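Stress-induced-phosphoprotein 1 (Caenorhabditis elegans, PDB 4GCN) binds Hsp70 and Hsp90 as a co-chaperone, inhibits the Hsp90 ATPase, promotes longevity and thermotolerance, and plays a role in gonad development. Local coordinates at residues A[104-109]-A[119-124]. Sequence-based numbering, arbitrary orientation. Where two conformers were deposited one is given.
Sequences QWFHRS and VKKVKE
Where the final helix, 116-126, packs on the last repeat of this N-terminal TPR domain, its K121 and V122 meet F106 and H107 of helix 99-112, the second helix of the predicted third repeat. The axes of segments 104-109 and 119-124 run roughly antiparallel (151°) and approach to 10.5 Å, with F106 opposite V122. V122 sends one methyl to F106 and the other to H107. CG2 rests 3.6 Å from F106 CB. CG1, set anti to the backbone N (chi1 171°), lies over a face of the H107 imidazole, 4.0 Å from the ring centroid, a CH-pi contact. H107 NE2 also hydrogen-bonds E126, which probably limits rotation of the ring. The extended K121 chain reaches the far end of the phenyl, its CE 3.6 Å from F106 CZ, and its ammonium continues to a hydrogen bond with Q94 of helix 79-95. Shortening F106 to an alanine would keep the CB contact with V122 but would probably open a gap among K121 CE, L118 and L125, which all touch F106. An additional helix packed antiparallel on the second helix of the last repeat is typical of the C-terminal end of TPR domains.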
ATOM      1  N   GLN A 104      10.935  -6.112 -10.568  1.00 23.33           N
ATOM      2  CA  GLN A 104      11.582  -6.452  -9.259  1.00 25.17           C
ATOM      3  C   GLN A 104      10.494  -6.588  -8.173  1.00 24.87           C
ATOM      4  O   GLN A 104      10.532  -7.557  -7.398  1.00 24.19           O
ATOM      5  CB  GLN A 104      12.602  -5.416  -8.781  1.00 26.93           C
ATOM      6  CG  GLN A 104      14.015  -5.587  -9.348  1.00 30.07           C
ATOM      7  CD  GLN A 104      14.908  -4.389  -9.034  1.00 31.96           C
ATOM      8  OE1 GLN A 104      14.857  -3.846  -7.925  1.00 31.58           O
ATOM      9  NE2 GLN A 104      15.756  -3.993 -10.004  1.00 31.98           N
ATOM     10  N   TRP A 105       9.533  -5.654  -8.161  1.00 22.98           N
ATOM     11  CA  TRP A 105       8.541  -5.605  -7.112  1.00 23.21           C
ATOM     12  C   TRP A 105       7.501  -6.736  -7.296  1.00 22.94           C
ATOM     13  O   TRP A 105       7.076  -7.356  -6.345  1.00 21.65           O
ATOM     14  CB  TRP A 105       7.849  -4.234  -7.056  1.00 23.41           C
ATOM     15  CG  TRP A 105       8.590  -3.262  -6.211  1.00 22.32           C
ATOM     16  CD1 TRP A 105       9.511  -2.309  -6.593  1.00 25.51           C
ATOM     17  CD2 TRP A 105       8.488  -3.147  -4.781  1.00 24.28           C
ATOM     18  NE1 TRP A 105      10.036  -1.646  -5.493  1.00 25.57           N
ATOM     19  CE2 TRP A 105       9.443  -2.110  -4.369  1.00 26.48           C
ATOM     20  CE3 TRP A 105       7.787  -3.832  -3.819  1.00 25.57           C
ATOM     21  CZ2 TRP A 105       9.564  -1.714  -3.041  1.00 30.33           C
ATOM     22  CZ3 TRP A 105       7.855  -3.389  -2.493  1.00 27.69           C
ATOM     23  CH2 TRP A 105       8.742  -2.382  -2.104  1.00 30.65           C
ATOM     24  N   PHE A 106       7.095  -6.979  -8.529  1.00 22.70           N
ATOM     25  CA  PHE A 106       6.133  -8.023  -8.837  1.00 23.30           C
ATOM     26  C   PHE A 106       6.675  -9.407  -8.432  1.00 24.27           C
ATOM     27  O   PHE A 106       5.958 -10.237  -7.938  1.00 25.44           O
ATOM     28  CB  PHE A 106       5.836  -7.978 -10.317  1.00 23.92           C
ATOM     29  CG  PHE A 106       4.925  -6.826 -10.743  1.00 23.64           C
ATOM     30  CD1 PHE A 106       3.895  -6.374  -9.956  1.00 25.22           C
ATOM     31  CD2 PHE A 106       5.075  -6.248 -11.987  1.00 25.08           C
ATOM     32  CE1 PHE A 106       2.999  -5.351 -10.407  1.00 26.41           C
ATOM     33  CE2 PHE A 106       4.206  -5.198 -12.423  1.00 26.15           C
ATOM     34  CZ  PHE A 106       3.172  -4.774 -11.625  1.00 24.65           C
ATOM     35  N   HIS A 107       7.928  -9.680  -8.733  1.00 22.21           N
ATOM     36  CA  HIS A 107       8.560 -10.893  -8.283  1.00 23.66           C
ATOM     37  C   HIS A 107       8.629 -11.046  -6.774  1.00 22.36           C
ATOM     38  O   HIS A 107       8.321 -12.148  -6.285  1.00 22.80           O
ATOM     39  CB  HIS A 107       9.928 -11.049  -8.890  1.00 25.12           C
ATOM     40  CG  HIS A 107       9.889 -11.665 -10.252  1.00 26.02           C
ATOM     41  ND1 HIS A 107       9.373 -12.909 -10.474  1.00 26.13           N
ATOM     42  CD2 HIS A 107      10.327 -11.194 -11.474  1.00 27.67           C
ATOM     43  CE1 HIS A 107       9.536 -13.233 -11.801  1.00 29.87           C
ATOM     44  NE2 HIS A 107      10.083 -12.179 -12.410  1.00 31.19           N
ATOM     45  N   ARG A 108       9.004  -9.976  -6.034  1.00 21.66           N
ATOM     46  CA  ARG A 108       8.789  -9.915  -4.571  1.00 21.25           C
ATOM     47  C   ARG A 108       7.387 -10.251  -4.123  1.00 21.67           C
ATOM     48  O   ARG A 108       7.183 -11.157  -3.279  1.00 21.19           O
ATOM     49  CB  ARG A 108       9.276  -8.607  -4.024  1.00 21.62           C
ATOM     50  CG  ARG A 108      10.810  -8.572  -4.031  1.00 21.90           C
ATOM     51  CD  ARG A 108      11.397  -7.237  -3.698  1.00 23.48           C
ATOM     52  NE  ARG A 108      11.281  -7.015  -2.242  1.00 24.91           N
ATOM     53  CZ  ARG A 108      11.159  -5.816  -1.667  1.00 28.31           C
ATOM     54  NH1 ARG A 108      11.209  -4.724  -2.400  1.00 30.32           N
ATOM     55  NH2 ARG A 108      11.038  -5.689  -0.337  1.00 27.57           N
ATOM     56  N   SER A 109       6.405  -9.653  -4.797  1.00 21.10           N
ATOM     57  CA  SER A 109       5.098  -9.842  -4.408  1.00 20.74           C
ATOM     58  C   SER A 109       4.665 -11.287  -4.594  1.00 23.33           C
ATOM     59  O   SER A 109       4.008 -11.846  -3.734  1.00 24.45           O
ATOM     60  CB  SER A 109       4.179  -8.938  -5.215  1.00 21.62           C
ATOM     61  OG  SER A 109       2.841  -9.203  -4.855  1.00 20.94           O
ATOM     62  N   VAL A 119       1.031 -13.844 -11.799  1.00 29.02           N
ATOM     63  CA  VAL A 119       2.011 -14.754 -12.407  1.00 30.33           C
ATOM     64  C   VAL A 119       1.973 -14.618 -13.914  1.00 31.90           C
ATOM     65  O   VAL A 119       3.005 -14.619 -14.573  1.00 29.29           O
ATOM     66  CB  VAL A 119       1.776 -16.259 -12.008  1.00 32.02           C
ATOM     67  CG1 VAL A 119       2.695 -17.179 -12.805  1.00 33.03           C
ATOM     68  CG2 VAL A 119       1.988 -16.475 -10.494  1.00 30.93           C
ATOM     69  N   LYS A 120       0.760 -14.518 -14.454  1.00 29.75           N
ATOM     70  CA  LYS A 120       0.588 -14.435 -15.885  1.00 31.91           C
ATOM     71  C   LYS A 120       1.041 -13.076 -16.416  1.00 33.17           C
ATOM     72  O   LYS A 120       1.777 -12.999 -17.433  1.00 29.69           O
ATOM     73  CB  LYS A 120      -0.867 -14.702 -16.255  1.00 31.97           C
ATOM     74  CG  LYS A 120      -1.318 -16.157 -16.056  1.00 32.23           C
ATOM     75  CD  LYS A 120      -2.709 -16.413 -16.670  1.00 33.24           C
ATOM     76  CE  LYS A 120      -3.310 -17.758 -16.242  1.00 33.01           C
ATOM     77  NZ  LYS A 120      -4.568 -17.994 -16.958  1.00 35.70           N
ATOM     78  N   LYS A 121       0.661 -12.043 -15.679  1.00 31.31           N
ATOM     79  CA  LYS A 121       1.042 -10.672 -15.997  1.00 32.27           C
ATOM     80  C   LYS A 121       2.570 -10.499 -16.064  1.00 31.68           C
ATOM     81  O   LYS A 121       3.087  -9.862 -16.961  1.00 30.19           O
ATOM     82  CB  LYS A 121       0.441  -9.691 -14.982  1.00 32.64           C
ATOM     83  CG  LYS A 121       1.099  -8.291 -15.008  1.00 32.92           C
ATOM     84  CD  LYS A 121       0.228  -7.195 -14.415  1.00 33.54           C
ATOM     85  CE  LYS A 121       1.021  -5.916 -14.303  1.00 33.45           C
ATOM     86  NZ  LYS A 121       0.150  -4.806 -13.904  1.00 30.94           N
ATOM     87  N   VAL A 122       3.281 -11.078 -15.111  1.00 31.35           N
ATOM     88  CA  VAL A 122       4.749 -10.963 -15.088  1.00 31.84           C
ATOM     89  C   VAL A 122       5.428 -11.715 -16.240  1.00 34.42           C
ATOM     90  O   VAL A 122       6.409 -11.220 -16.801  1.00 33.51           O
ATOM     91  CB  VAL A 122       5.305 -11.427 -13.749  1.00 32.35           C
ATOM     92  CG1 VAL A 122       6.812 -11.505 -13.809  1.00 34.00           C
ATOM     93  CG2 VAL A 122       4.837 -10.466 -12.656  1.00 31.05           C
ATOM     94  N   LYS A 123       4.924 -12.908 -16.554  1.00 37.61           N
ATOM     95  CA  LYS A 123       5.428 -13.627 -17.714  0.60 39.26           C
ATOM     96  C   LYS A 123       5.256 -12.753 -18.983  1.00 41.80           C
ATOM     97  O   LYS A 123       6.216 -12.616 -19.743  1.00 41.61           O
ATOM     98  CB  LYS A 123       4.793 -15.008 -17.816  0.60 41.71           C
ATOM     99  CG  LYS A 123       5.547 -16.087 -17.001  0.60 42.36           C
ATOM    100  CD  LYS A 123       4.639 -17.238 -16.531  0.60 42.64           C
ATOM    101  CE  LYS A 123       5.220 -18.048 -15.363  0.60 40.92           C
ATOM    102  NZ  LYS A 123       4.409 -19.275 -15.091  0.60 42.49           N
ATOM    103  N   GLU A 124       4.084 -12.119 -19.159  1.00 39.61           N
ATOM    104  CA  GLU A 124       3.837 -11.239 -20.292  1.00 42.58           C
ATOM    105  C   GLU A 124       4.802 -10.094 -20.310  1.00 39.60           C
ATOM    106  O   GLU A 124       5.292  -9.733 -21.363  1.00 40.00           O
ATOM    107  CB  GLU A 124       2.423 -10.668 -20.293  1.00 45.62           C
ATOM    108  CG  GLU A 124       1.337 -11.701 -20.556  1.00 52.04           C
ATOM    109  CD  GLU A 124       1.659 -12.501 -21.787  1.00 56.81           C
ATOM    110  OE1 GLU A 124       1.824 -11.888 -22.866  1.00 59.70           O
ATOM    111  OE2 GLU A 124       1.814 -13.730 -21.665  1.00 67.00           O
TER